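Local atomic coordinates of SusD homolog (Bacteroides thetaiotaomicron VPI-5482, PDB entry 3IV0), a protein that is of unknown specific function but, as a SusD-family protein of the outer membrane, probably binds glycans at the cell surface. Residues A[48-53]-A[66-71]; A[60-65]-A[297-302]; A[208-213]-A[229-234]. All coordinates share one frame; numbering follows the deposited sequence. Where two conformers were deposited one is given.

Helix 43-50 brings residues 48-53 to the first junction, and contact 1 closes the short loop back to 66-71, tying the end of that helix to the end of helix 63-69. Inside this loop lies 60-65, whose partner 297-302 comes far later; contact 2 therefore crosses contact 1 and joins the start of helix 63-69 to strand 300-302. The two also touch in space, Met50 CE lying 3.6 Å from Phe300 CE2. Contact 3 opens after contact 1 has closed and is nested within the long loop of contact 2. It pairs helices 202-219 and 224-238, its centre about 36 Å from that of contact 2, on the opposite side of the chain's centre.

Contact 1 (A[48-53]-A[66-71]); sequences GDMRCA and AYLANN
The guanidinium edge of Arg51 carrying NE and NH2 faces Asn71, whose OD1 and CG both lie in or near its plane; the amide is turned 30° from that plane. OD1 takes two bonds side-on, 2.9 Å from Arg51 NE and 2.8 Å from Arg51 NH2. The NH2 donor lies in the carbonyl plane on a lone pair, whereas NE is tilted from it. With CG anti to the backbone N (chi1 -169°) and the rest of the chain extended, Arg51 reaches past Leu68 to this amide. Trp461 adds a cation-pi contact to the guanidinium.

The backbones meet at Leu68 O. Cys52 N donates to it at 2.9 Å in an almost straight bond (172°), while Asn71 N reaches the same Leu68 O at 3.1 Å from the opposite face. CA-H groups of Arg51 and Cys52 approach Leu68 O and Ala69 O respectively, each CA at 3.4 Å from its oxygen. Met50, a selenomethionine, closes the apolar side, its CB 3.9 Å from Leu68 CD1.

A type II turn from Met50 to Ala53 thus docks on the Schellman motif that ends helix 63-69. With OD1 held by Arg51 and ND2 by Ala458 O, rotation of the Asn71 amide is restricted, and the buried Leu68 carbonyl is satisfied twice.

Contact 2 (A[60-65]-A[297-302]); sequences TGDKYV and MPLFCY
Leu299 CG stands anti to its backbone N (chi1 -180°), which places both methyls against Asp62 and Tyr64; Tyr64 CG lies between backbone N and carbonyl carbon (chi1 63°), the crowded position, and carries the phenol end to the leucine, so that the two side chains meet head-on. The touch is made by the hydroxyl and the methyls: Tyr64 OH is 3.2 Å from Leu299 CD2, a tight approach, and 3.5 Å from Leu299 CD1. Asp62 crosses the same leucine from another quarter, its OD2 3.4 Å from Leu299 CD1.

That carboxylate also reaches the other backbone through water 1. The water donates both of its hydrogens, one to Asp62 OD2 at 2.7 Å and one to Leu299 O, likewise at 2.7 Å, so two acceptors that could not bond directly are bridged.

Asp62 is the centre of an inverse gamma turn close to the start of the helix that carries Tyr64 and Val65. Strand 300-302 pairs antiparallel with strand 55-57 in a small two-stranded sheet, and the backbone pairing runs on from Cys301 with Thr56 to Leu299 with Tyr58. The helix start therefore packs against this sheet a few residues after the chain has left strand 55-57.

Val65 adds further apolar contact. Its CG2 slides past Leu299, 4.2 Å from CG of that residue, and Val65 CG1 rests 4.1 Å from Phe300 CB. The same valine side chain touches Ile55 and Ala57 of the neighbouring strand. Met50 of helix 43-50 packs on Tyr64, Val65 and Phe300 alike, and Asn287 of helix 284-287 touches both Leu299 and Phe300.

Contact 3 (A[208-213]-A[229-234]); sequences LMMHIN and RNVVSL
Met209 meets Leu234 at about a right angle between the side chains. Its CB, on a bond that points toward the other helix, lies 3.6 Å from Leu234 CD1, while the selenium sits farther out, by the CD2 branch. Leu177 of helix 174-178 touches both residues, which places this flank of the contact against a third helix.

At Met210, also a selenomethionine, the backbones come nearest, opposite Val231. In the conformer described, one of two, Met210 CG passes 3.7 Å from Leu234 CB as the two chains slide by in opposite directions. The bend at chi3 (75°) turns the terminal methyl back across Val231, so that Met210 CE is 3.7 Å from Val231 CG1. Leu373 and Ala377 of helix 367-381 cover the Met210 and Val231 flank.

One turn on, Asn213 supplies the polar link. Its OD1 accepts from Asn230 ND2 at 2.8 Å, nearly straight, with the acceptor in the donor's amide plane and the two amides 68° apart. Asn213 ND2 bonds to Met209 O at 2.9 Å in its own helix, above the plane of that carbonyl, which also receives Asn213 N from the other face. With both amide ends engaged, the rotation of Asn213 is fixed and its OD1 is presented to Asn230, whose own OD1 is held by Gln226. Apolar contact continues beside this bond: Asn213 CB lies 3.6 Å from Val231 CG2.

The axes of the two segments approach to 9.1 Å at 167°, and since helices 202-219 and 224-238 follow one another in the chain, they form an antiparallel helix hairpin, the kind of pair on which the TPR-type helical scaffold of the SusD family is built.

Contact 1 (A[48-53]-A[66-71])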
ATOM      1  N   GLY A  48       7.062  -2.732   1.610  1.00  9.23           N
ATOM      2  CA  GLY A  48       6.688  -1.326   1.715  1.00  8.95           C
ATOM      3  C   GLY A  48       7.134  -0.625   2.978  1.00 10.66           C
ATOM      4  O   GLY A  48       7.438   0.571   2.925  1.00 10.99           O
ATOM      5  N   ASP A  49       7.143  -1.307   4.116  1.00 10.87           N
ATOM      6  CA  ASP A  49       7.598  -0.666   5.362  1.00 10.17           C
ATOM      7  C   ASP A  49       9.090  -0.898   5.629  1.00 11.59           C
ATOM      8  O   ASP A  49       9.793   0.019   6.036  1.00 11.91           O
ATOM      9  CB  ASP A  49       6.812  -1.216   6.529  1.00 11.43           C
ATOM     10  CG  ASP A  49       5.370  -0.918   6.439  1.00 11.59           C
ATOM     11  OD1 ASP A  49       5.026   0.271   6.308  1.00 12.83           O
ATOM     12  OD2 ASP A  49       4.559  -1.871   6.552  1.00 13.41           O
HETATM   13  N   MSE A  50       9.564  -2.117   5.469  1.00 10.49           N
HETATM   14  CA  MSE A  50      10.850  -2.543   6.035  1.00 11.75           C
HETATM   15  C   MSE A  50      12.040  -2.307   5.109  1.00 11.76           C
HETATM   16  O   MSE A  50      13.165  -2.050   5.570  1.00 12.41           O
HETATM   17  CB  MSE A  50      10.740  -4.020   6.416  1.00 11.71           C
HETATM   18  CG  MSE A  50       9.728  -4.298   7.557  1.00 12.19           C
HETATM   19 SE   MSE A  50       9.555  -6.151   7.885  0.75 11.25          SE
HETATM   20  CE  MSE A  50      11.208  -6.468   8.815  1.00 13.54           C
ATOM     21  N   ARG A  51      11.834  -2.404   3.815  1.00 11.48           N
ATOM     22  CA  ARG A  51      12.917  -2.364   2.862  1.00 11.96           C
ATOM     23  C   ARG A  51      13.536  -0.979   2.823  1.00 12.47           C
ATOM     24  O   ARG A  51      12.841   0.031   2.679  1.00 11.30           O
ATOM     25  CB  ARG A  51      12.416  -2.736   1.482  1.00 11.44           C
ATOM     26  CG  ARG A  51      13.526  -2.973   0.506  1.00 12.95           C
ATOM     27  CD  ARG A  51      12.997  -3.535  -0.793  1.00 11.81           C
ATOM     28  NE  ARG A  51      14.059  -3.741  -1.772  1.00  9.82           N
ATOM     29  CZ  ARG A  51      13.858  -4.197  -2.987  1.00 10.28           C
ATOM     30  NH1 ARG A  51      12.630  -4.469  -3.403  1.00 10.99           N
ATOM     31  NH2 ARG A  51      14.850  -4.336  -3.818  1.00 11.71           N
ATOM     32  N   CYS A  52      14.865  -0.914   2.988  1.00 11.59           N
ATOM     33  CA  CYS A  52      15.621   0.346   3.063  1.00 11.54           C
ATOM     34  C   CYS A  52      15.203   1.234   4.224  1.00 11.73           C
ATOM     35  O   CYS A  52      15.500   2.424   4.209  1.00 12.89           O
ATOM     36  CB  CYS A  52      15.582   1.126   1.741  1.00 13.52           C
ATOM     37  SG  CYS A  52      16.294   0.210   0.357  1.00 14.04           S
ATOM     38  N   ALA A  53      14.482   0.688   5.217  1.00 11.09           N
ATOM     39  CA  ALA A  53      14.119   1.418   6.408  1.00 10.67           C
ATOM     40  C   ALA A  53      15.265   1.334   7.444  1.00 11.90           C
ATOM     41  O   ALA A  53      15.952   0.303   7.510  1.00 12.45           O
ATOM     42  CB  ALA A  53      12.829   0.845   7.006  1.00 12.87           C
ATOM     43  N   ALA A  66      17.646  -7.185   8.777  1.00 14.77           N
ATOM     44  CA  ALA A  66      18.828  -6.536   8.192  1.00 14.31           C
ATOM     45  C   ALA A  66      18.877  -6.669   6.690  1.00 14.15           C
ATOM     46  O   ALA A  66      19.251  -5.730   6.010  1.00 14.43           O
ATOM     47  CB  ALA A  66      20.156  -7.076   8.812  1.00 15.84           C
ATOM     48  N   TYR A  67      18.572  -7.843   6.141  1.00 13.68           N
ATOM     49  CA  TYR A  67      18.572  -7.958   4.693  1.00 13.49           C
ATOM     50  C   TYR A  67      17.652  -6.917   4.053  1.00 14.43           C
ATOM     51  O   TYR A  67      18.034  -6.235   3.078  1.00 13.96           O
ATOM     52  CB  TYR A  67      18.166  -9.349   4.256  1.00 15.66           C
ATOM     53  CG  TYR A  67      19.090 -10.471   4.696  1.00 15.92           C
ATOM     54  CD1 TYR A  67      20.462 -10.296   4.861  1.00 19.66           C
ATOM     55  CD2 TYR A  67      18.579 -11.738   4.883  1.00 16.79           C
ATOM     56  CE1 TYR A  67      21.274 -11.371   5.238  1.00 21.83           C
ATOM     57  CE2 TYR A  67      19.373 -12.790   5.237  1.00 20.02           C
ATOM     58  CZ  TYR A  67      20.707 -12.602   5.418  1.00 20.44           C
ATOM     59  OH  TYR A  67      21.466 -13.697   5.770  1.00 27.37           O
ATOM     60  N   LEU A  68      16.443  -6.765   4.571  1.00 14.18           N
ATOM     61  CA  LEU A  68      15.538  -5.748   4.037  1.00 13.77           C
ATOM     62  C   LEU A  68      16.088  -4.359   4.215  1.00 13.03           C
ATOM     63  O   LEU A  68      16.115  -3.566   3.262  1.00 12.91           O
ATOM     64  CB  LEU A  68      14.156  -5.881   4.678  1.00 13.71           C
ATOM     65  CG  LEU A  68      13.406  -7.107   4.186  1.00 15.08           C
ATOM     66  CD1 LEU A  68      12.268  -7.425   5.126  1.00 14.46           C
ATOM     67  CD2 LEU A  68      12.906  -6.927   2.738  1.00 15.62           C
ATOM     68  N   ALA A  69      16.566  -4.061   5.417  1.00 13.05           N
ATOM     69  CA  ALA A  69      17.115  -2.740   5.717  1.00 13.02           C
ATOM     70  C   ALA A  69      18.213  -2.339   4.754  1.00 13.07           C
ATOM     71  O   ALA A  69      18.345  -1.167   4.404  1.00 13.83           O
ATOM     72  CB  ALA A  69      17.671  -2.707   7.155  1.00 14.42           C
ATOM     73  N   ASN A  70      19.010  -3.321   4.371  1.00 13.10           N
ATOM     74  CA  ASN A  70      20.204  -3.127   3.555  1.00 14.51           C
ATOM     75  C   ASN A  70      20.016  -3.402   2.090  1.00 13.65           C
ATOM     76  O   ASN A  70      20.966  -3.364   1.306  1.00 13.98           O
ATOM     77  CB  ASN A  70      21.324  -4.024   4.075  1.00 15.15           C
ATOM     78  CG  ASN A  70      21.791  -3.648   5.466  1.00 17.83           C
ATOM     79  OD1 ASN A  70      21.724  -2.484   5.864  1.00 21.71           O
ATOM     80  ND2 ASN A  70      22.259  -4.648   6.214  1.00 21.78           N
ATOM     81  N   ASN A  71      18.780  -3.719   1.682  1.00 12.66           N
ATOM     82  CA  ASN A  71      18.521  -4.080   0.296  1.00 12.25           C
ATOM     83  C   ASN A  71      19.368  -5.259  -0.186  1.00 12.39           C
ATOM     84  O   ASN A  71      19.664  -5.369  -1.381  1.00 14.32           O
ATOM     85  CB  ASN A  71      18.652  -2.856  -0.631  1.00 11.51           C
ATOM     86  CG  ASN A  71      18.003  -3.070  -1.982  1.00 12.78           C
ATOM     87  OD1 ASN A  71      16.914  -3.665  -2.053  1.00 14.16           O
ATOM     88  ND2 ASN A  71      18.662  -2.662  -3.059  1.00 12.82           N
TER

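Contact 2 (A[60-65]-A[297-302])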
ATOM      1  N   THR A  60      19.398 -10.801  16.331  1.00 22.56           N
ATOM      2  CA  THR A  60      20.102 -10.868  15.051  1.00 24.44           C
ATOM      3  C   THR A  60      19.780 -12.141  14.261  1.00 24.34           C
ATOM      4  O   THR A  60      19.965 -12.183  13.051  1.00 24.25           O
ATOM      5  CB  THR A  60      21.643 -10.758  15.242  1.00 27.11           C
ATOM      6  OG1 THR A  60      22.131 -11.901  15.950  1.00 35.86           O
ATOM      7  CG2 THR A  60      22.001  -9.511  16.004  1.00 31.24           C
ATOM      8  N   GLY A  61      19.306 -13.178  14.943  1.00 23.25           N
ATOM      9  CA  GLY A  61      18.809 -14.382  14.269  1.00 25.01           C
ATOM     10  C   GLY A  61      17.644 -14.173  13.293  1.00 24.42           C
ATOM     11  O   GLY A  61      17.419 -15.018  12.406  1.00 24.51           O
ATOM     12  N   ASP A  62      16.906 -13.065  13.455  1.00 23.05           N
ATOM     13  CA  ASP A  62      15.835 -12.666  12.505  1.00 19.28           C
ATOM     14  C   ASP A  62      16.490 -11.928  11.345  1.00 15.89           C
ATOM     15  O   ASP A  62      16.419 -10.686  11.208  1.00 16.05           O
ATOM     16  CB  ASP A  62      14.815 -11.778  13.220  1.00 18.14           C
ATOM     17  CG  ASP A  62      14.074 -12.523  14.314  1.00 19.73           C
ATOM     18  OD1 ASP A  62      13.717 -13.705  14.091  1.00 20.50           O
ATOM     19  OD2 ASP A  62      13.793 -11.926  15.361  1.00 18.88           O
ATOM     20  N   LYS A  63      17.155 -12.703  10.514  1.00 16.11           N
ATOM     21  CA  LYS A  63      18.125 -12.174   9.577  1.00 16.70           C
ATOM     22  C   LYS A  63      17.481 -11.312   8.505  1.00 15.14           C
ATOM     23  O   LYS A  63      18.093 -10.375   7.991  1.00 15.21           O
ATOM     24  CB  LYS A  63      18.879 -13.328   8.933  1.00 16.49           C
ATOM     25  CG  LYS A  63      19.831 -14.003   9.907  1.00 18.71           C
ATOM     26  CD  LYS A  63      20.543 -15.160   9.232  1.00 24.57           C
ATOM     27  CE  LYS A  63      21.607 -15.713  10.173  1.00 30.54           C
ATOM     28  NZ  LYS A  63      22.215 -16.974   9.681  1.00 40.22           N
ATOM     29  N   TYR A  64      16.222 -11.590   8.193  1.00 14.49           N
ATOM     30  CA  TYR A  64      15.510 -10.868   7.140  1.00 15.27           C
ATOM     31  C   TYR A  64      15.362  -9.381   7.440  1.00 13.27           C
ATOM     32  O   TYR A  64      15.311  -8.582   6.501  1.00 13.71           O
ATOM     33  CB  TYR A  64      14.145 -11.492   6.861  1.00 14.84           C
ATOM     34  CG  TYR A  64      13.169 -11.475   7.995  1.00 13.75           C
ATOM     35  CD1 TYR A  64      12.301 -10.428   8.178  1.00 13.76           C
ATOM     36  CD2 TYR A  64      13.095 -12.551   8.882  1.00 16.16           C
ATOM     37  CE1 TYR A  64      11.391 -10.411   9.212  1.00 14.39           C
ATOM     38  CE2 TYR A  64      12.190 -12.539   9.938  1.00 13.91           C
ATOM     39  CZ  TYR A  64      11.333 -11.465  10.087  1.00 13.88           C
ATOM     40  OH  TYR A  64      10.409 -11.468  11.092  1.00 15.82           O
ATOM     41  N   VAL A  65      15.374  -8.985   8.719  1.00 12.56           N
ATOM     42  CA  VAL A  65      15.258  -7.577   9.046  1.00 12.97           C
ATOM     43  C   VAL A  65      16.422  -6.785   8.457  1.00 13.96           C
ATOM     44  O   VAL A  65      16.221  -5.788   7.778  1.00 14.27           O
ATOM     45  CB  VAL A  65      15.160  -7.331  10.558  1.00 13.89           C
ATOM     46  CG1 VAL A  65      15.178  -5.826  10.840  1.00 13.83           C
ATOM     47  CG2 VAL A  65      13.881  -8.005  11.088  1.00 14.13           C
HETATM   48  N   MSE A 297      10.414  -7.869  24.000  0.50 17.62           N
HETATM   49  CA  MSE A 297      10.850  -6.858  23.020  0.50 16.43           C
HETATM   50  C   MSE A 297      10.166  -7.165  21.685  0.50 15.54           C
HETATM   51  O   MSE A 297       9.802  -8.308  21.425  0.50 15.37           O
HETATM   52  CB  MSE A 297      12.381  -6.835  22.850  0.50 16.94           C
HETATM   53  CG  MSE A 297      12.982  -8.118  22.259  0.50 16.52           C
HETATM   54 SE   MSE A 297      14.832  -8.552  22.822  0.38 17.20          SE
HETATM   55  CE  MSE A 297      14.830 -10.386  22.258  0.50 26.55           C
ATOM     56  N   PRO A 298       9.977  -6.136  20.838  1.00 13.90           N
ATOM     57  CA  PRO A 298       9.406  -6.379  19.501  1.00 14.10           C
ATOM     58  C   PRO A 298      10.371  -7.032  18.551  1.00 15.23           C
ATOM     59  O   PRO A 298      11.513  -7.287  18.879  1.00 15.50           O
ATOM     60  CB  PRO A 298       9.083  -4.979  18.989  1.00 15.90           C
ATOM     61  CG  PRO A 298       9.302  -4.040  20.102  1.00 20.64           C
ATOM     62  CD  PRO A 298      10.277  -4.715  21.048  1.00 16.34           C
ATOM     63  N   LEU A 299       9.929  -7.262  17.317  1.00 13.88           N
ATOM     64  CA  LEU A 299      10.824  -7.771  16.294  1.00 13.67           C
ATOM     65  C   LEU A 299      11.931  -6.781  15.930  1.00 13.07           C
ATOM     66  O   LEU A 299      13.091  -7.155  15.765  1.00 14.17           O
ATOM     67  CB  LEU A 299      10.004  -8.117  15.031  1.00 14.49           C
ATOM     68  CG  LEU A 299      10.804  -8.675  13.867  1.00 15.13           C
ATOM     69  CD1 LEU A 299      11.204 -10.095  14.167  1.00 17.49           C
ATOM     70  CD2 LEU A 299       9.962  -8.651  12.570  1.00 15.10           C
ATOM     71  N   PHE A 300      11.572  -5.509  15.761  1.00 13.72           N
ATOM     72  CA  PHE A 300      12.533  -4.489  15.368  1.00 13.21           C
ATOM     73  C   PHE A 300      12.129  -3.115  15.854  1.00 12.84           C
ATOM     74  O   PHE A 300      11.014  -2.895  16.291  1.00 12.82           O
ATOM     75  CB  PHE A 300      12.782  -4.463  13.838  1.00 13.64           C
ATOM     76  CG  PHE A 300      11.577  -4.075  12.996  1.00 12.20           C
ATOM     77  CD1 PHE A 300      11.217  -2.733  12.808  1.00 12.60           C
ATOM     78  CD2 PHE A 300      10.840  -5.034  12.352  1.00 12.79           C
ATOM     79  CE1 PHE A 300      10.141  -2.375  12.014  1.00 15.42           C
ATOM     80  CE2 PHE A 300       9.744  -4.684  11.569  1.00 14.25           C
ATOM     81  CZ  PHE A 300       9.405  -3.366  11.389  1.00 13.41           C
ATOM     82  N   CYS A 301      13.079  -2.199  15.760  1.00 13.38           N
ATOM     83  CA  CYS A 301      12.824  -0.808  16.052  1.00 14.06           C
ATOM     84  C   CYS A 301      13.493   0.107  15.039  1.00 13.00           C
ATOM     85  O   CYS A 301      14.450  -0.258  14.379  1.00 15.52           O
ATOM     86  CB  CYS A 301      13.291  -0.442  17.475  1.00 15.44           C
ATOM     87  SG  CYS A 301      15.063  -0.555  17.783  1.00 19.42           S
ATOM     88  N   TYR A 302      12.973   1.326  14.981  1.00 14.24           N
ATOM     89  CA  TYR A 302      13.500   2.385  14.136  1.00 14.93           C
ATOM     90  C   TYR A 302      14.602   3.148  14.849  1.00 13.78           C
ATOM     91  O   TYR A 302      14.510   3.386  16.058  1.00 14.84           O
ATOM     92  CB  TYR A 302      12.384   3.385  13.808  1.00 15.99           C
ATOM     93  CG  TYR A 302      11.447   2.879  12.716  1.00 13.01           C
ATOM     94  CD1 TYR A 302      10.432   2.008  13.028  1.00 13.64           C
ATOM     95  CD2 TYR A 302      11.655   3.217  11.399  1.00 13.43           C
ATOM     96  CE1 TYR A 302       9.583   1.530  12.042  1.00 13.49           C
ATOM     97  CE2 TYR A 302      10.797   2.728  10.389  1.00 13.56           C
ATOM     98  CZ  TYR A 302       9.779   1.898  10.747  1.00 14.45           C
ATOM     99  OH  TYR A 302       8.925   1.396   9.790  1.00 14.95           O
TER
HETATM  100  O   HOH W   1      14.143  -9.484  16.476  1.00 16.43           O

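Contact 3 (A[208-213]-A[229-234])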
ATOM      1  N   LEU A 208      -5.886   4.703  -6.426  1.00  8.69           N
ATOM      2  CA  LEU A 208      -5.057   3.829  -7.231  1.00  9.08           C
ATOM      3  C   LEU A 208      -4.544   4.551  -8.483  1.00  7.85           C
ATOM      4  O   LEU A 208      -3.381   4.474  -8.842  1.00  8.96           O
ATOM      5  CB  LEU A 208      -5.816   2.560  -7.611  1.00 10.23           C
ATOM      6  CG  LEU A 208      -5.068   1.605  -8.541  1.00  8.69           C
ATOM      7  CD1 LEU A 208      -3.670   1.233  -8.024  1.00  9.35           C
ATOM      8  CD2 LEU A 208      -5.895   0.363  -8.858  1.00 11.13           C
HETATM    9  N   MSE A 209      -5.413   5.303  -9.132  1.00  9.22           N
HETATM   10  CA  MSE A 209      -5.001   6.038 -10.317  1.00  8.38           C
HETATM   11  C   MSE A 209      -3.964   7.083 -10.017  1.00  9.00           C
HETATM   12  O   MSE A 209      -3.046   7.298 -10.811  1.00  8.74           O
HETATM   13  CB  MSE A 209      -6.208   6.653 -10.999  1.00  9.31           C
HETATM   14  CG  MSE A 209      -7.180   5.641 -11.673  1.00  9.27           C
HETATM   15 SE   MSE A 209      -8.674   6.459 -12.548  0.75 10.56          SE
HETATM   16  CE  MSE A 209      -7.771   7.235 -14.148  1.00 15.53           C
HETATM   17  N   MSE A 210      -4.069   7.718  -8.845  0.66  8.58           N
HETATM   18  CA  MSE A 210      -3.055   8.684  -8.462  0.66  9.50           C
HETATM   19  C   MSE A 210      -1.707   8.025  -8.267  0.66  8.71           C
HETATM   20  O   MSE A 210      -0.693   8.518  -8.749  0.66  9.20           O
HETATM   21  CB  MSE A 210      -3.448   9.458  -7.210  0.66 10.48           C
HETATM   22  CG  MSE A 210      -4.724  10.214  -7.366  0.66  9.11           C
HETATM   23 SE   MSE A 210      -5.461  11.009  -5.730  0.50 13.70          SE
HETATM   24  CE  MSE A 210      -4.319  12.362  -5.568  0.66 22.11           C
ATOM     25  N   HIS A 211      -1.702   6.856  -7.623  1.00  8.12           N
ATOM     26  CA  HIS A 211      -0.468   6.115  -7.433  1.00  8.60           C
ATOM     27  C   HIS A 211       0.133   5.668  -8.756  1.00  8.83           C
ATOM     28  O   HIS A 211       1.337   5.786  -8.969  1.00  9.06           O
ATOM     29  CB  HIS A 211      -0.746   4.900  -6.565  1.00  8.05           C
ATOM     30  CG  HIS A 211      -0.535   5.153  -5.133  1.00  9.26           C
ATOM     31  ND1 HIS A 211      -1.478   5.720  -4.293  1.00 12.10           N
ATOM     32  CD2 HIS A 211       0.559   4.911  -4.388  1.00  8.06           C
ATOM     33  CE1 HIS A 211      -0.948   5.819  -3.078  1.00  7.56           C
ATOM     34  NE2 HIS A 211       0.277   5.331  -3.118  1.00 14.23           N
ATOM     35  N   ILE A 212      -0.688   5.192  -9.676  1.00  8.72           N
ATOM     36  CA  ILE A 212      -0.174   4.706 -10.956  1.00  9.45           C
ATOM     37  C   ILE A 212       0.452   5.864 -11.730  1.00  8.16           C
ATOM     38  O   ILE A 212       1.579   5.741 -12.249  1.00  8.46           O
ATOM     39  CB  ILE A 212      -1.271   4.003 -11.770  1.00  8.62           C
ATOM     40  CG1 ILE A 212      -1.689   2.688 -11.141  1.00 10.22           C
ATOM     41  CG2 ILE A 212      -0.790   3.754 -13.218  1.00 10.60           C
ATOM     42  CD1 ILE A 212      -2.961   2.107 -11.751  1.00 11.14           C
ATOM     43  N   ASN A 213      -0.226   7.002 -11.791  1.00  8.64           N
ATOM     44  CA  ASN A 213       0.351   8.186 -12.437  1.00  8.95           C
ATOM     45  C   ASN A 213       1.695   8.561 -11.823  1.00  8.43           C
ATOM     46  O   ASN A 213       2.629   8.919 -12.530  1.00  9.10           O
ATOM     47  CB  ASN A 213      -0.604   9.352 -12.330  1.00  9.01           C
ATOM     48  CG  ASN A 213      -1.612   9.380 -13.462  1.00  9.49           C
ATOM     49  OD1 ASN A 213      -1.259   9.646 -14.621  1.00 10.59           O
ATOM     50  ND2 ASN A 213      -2.870   9.092 -13.146  1.00 10.63           N
ATOM     51  N   ARG A 229      -0.460  16.323 -14.055  1.00 12.29           N
ATOM     52  CA  ARG A 229      -1.747  16.928 -14.331  1.00 12.55           C
ATOM     53  C   ARG A 229      -2.894  15.966 -14.096  1.00 11.52           C
ATOM     54  O   ARG A 229      -3.996  16.337 -13.650  1.00 12.38           O
ATOM     55  CB  ARG A 229      -1.775  17.505 -15.764  1.00 13.00           C
ATOM     56  CG  ARG A 229      -1.004  18.781 -15.919  1.00 15.62           C
ATOM     57  CD  ARG A 229      -1.102  19.280 -17.364  1.00 24.04           C
ATOM     58  NE  ARG A 229      -0.391  20.540 -17.505  1.00 31.43           N
ATOM     59  CZ  ARG A 229      -0.104  21.100 -18.671  1.00 38.48           C
ATOM     60  NH1 ARG A 229      -0.479  20.519 -19.804  1.00 39.37           N
ATOM     61  NH2 ARG A 229       0.554  22.245 -18.700  1.00 40.17           N
ATOM     62  N   ASN A 230      -2.676  14.698 -14.447  1.00 11.55           N
ATOM     63  CA  ASN A 230      -3.674  13.679 -14.190  1.00 10.75           C
ATOM     64  C   ASN A 230      -3.945  13.572 -12.693  1.00  9.74           C
ATOM     65  O   ASN A 230      -5.065  13.421 -12.268  1.00 10.59           O
ATOM     66  CB  ASN A 230      -3.202  12.311 -14.688  1.00 11.57           C
ATOM     67  CG  ASN A 230      -3.176  12.185 -16.211  1.00 12.87           C
ATOM     68  OD1 ASN A 230      -3.736  13.024 -16.946  1.00 15.48           O
ATOM     69  ND2 ASN A 230      -2.505  11.140 -16.684  1.00 12.07           N
ATOM     70  N   VAL A 231      -2.899  13.614 -11.884  1.00  9.54           N
ATOM     71  CA  VAL A 231      -3.081  13.507 -10.431  1.00 10.22           C
ATOM     72  C   VAL A 231      -3.861  14.698  -9.919  1.00 11.40           C
ATOM     73  O   VAL A 231      -4.740  14.559  -9.063  1.00 11.05           O
ATOM     74  CB  VAL A 231      -1.765  13.395  -9.682  1.00 10.53           C
ATOM     75  CG1 VAL A 231      -1.977  13.441  -8.179  1.00 10.94           C
ATOM     76  CG2 VAL A 231      -1.020  12.119 -10.072  1.00 11.12           C
ATOM     77  N   VAL A 232      -3.566  15.897 -10.433  1.00 10.95           N
ATOM     78  CA  VAL A 232      -4.350  17.085 -10.043  1.00 11.53           C
ATOM     79  C   VAL A 232      -5.824  16.940 -10.415  1.00 10.94           C
ATOM     80  O   VAL A 232      -6.726  17.248  -9.618  1.00 12.26           O
ATOM     81  CB  VAL A 232      -3.740  18.350 -10.651  1.00 12.17           C
ATOM     82  CG1 VAL A 232      -4.652  19.553 -10.449  1.00 14.19           C
ATOM     83  CG2 VAL A 232      -2.344  18.599 -10.061  1.00 14.55           C
ATOM     84  N   SER A 233      -6.073  16.449 -11.626  0.50 11.57           N
ATOM     85  CA  SER A 233      -7.436  16.173 -12.061  0.50 12.06           C
ATOM     86  C   SER A 233      -8.144  15.214 -11.101  0.50 12.05           C
ATOM     87  O   SER A 233      -9.281  15.427 -10.702  0.50 12.67           O
ATOM     88  CB  SER A 233      -7.440  15.564 -13.471  0.50 13.25           C
ATOM     89  OG  SER A 233      -8.756  15.309 -13.932  0.50 14.85           O
ATOM     90  N   LEU A 234      -7.445  14.147 -10.752  1.00 10.99           N
ATOM     91  CA  LEU A 234      -7.968  13.140  -9.846  1.00 10.45           C
ATOM     92  C   LEU A 234      -8.224  13.719  -8.459  1.00 10.96           C
ATOM     93  O   LEU A 234      -9.209  13.393  -7.792  1.00 10.72           O
ATOM     94  CB  LEU A 234      -6.978  11.978  -9.777  1.00 10.60           C
ATOM     95  CG  LEU A 234      -7.026  11.089 -11.032  1.00 11.16           C
ATOM     96  CD1 LEU A 234      -5.788  10.267 -11.110  1.00 11.81           C
ATOM     97  CD2 LEU A 234      -8.315  10.214 -10.994  1.00 13.41           C
TER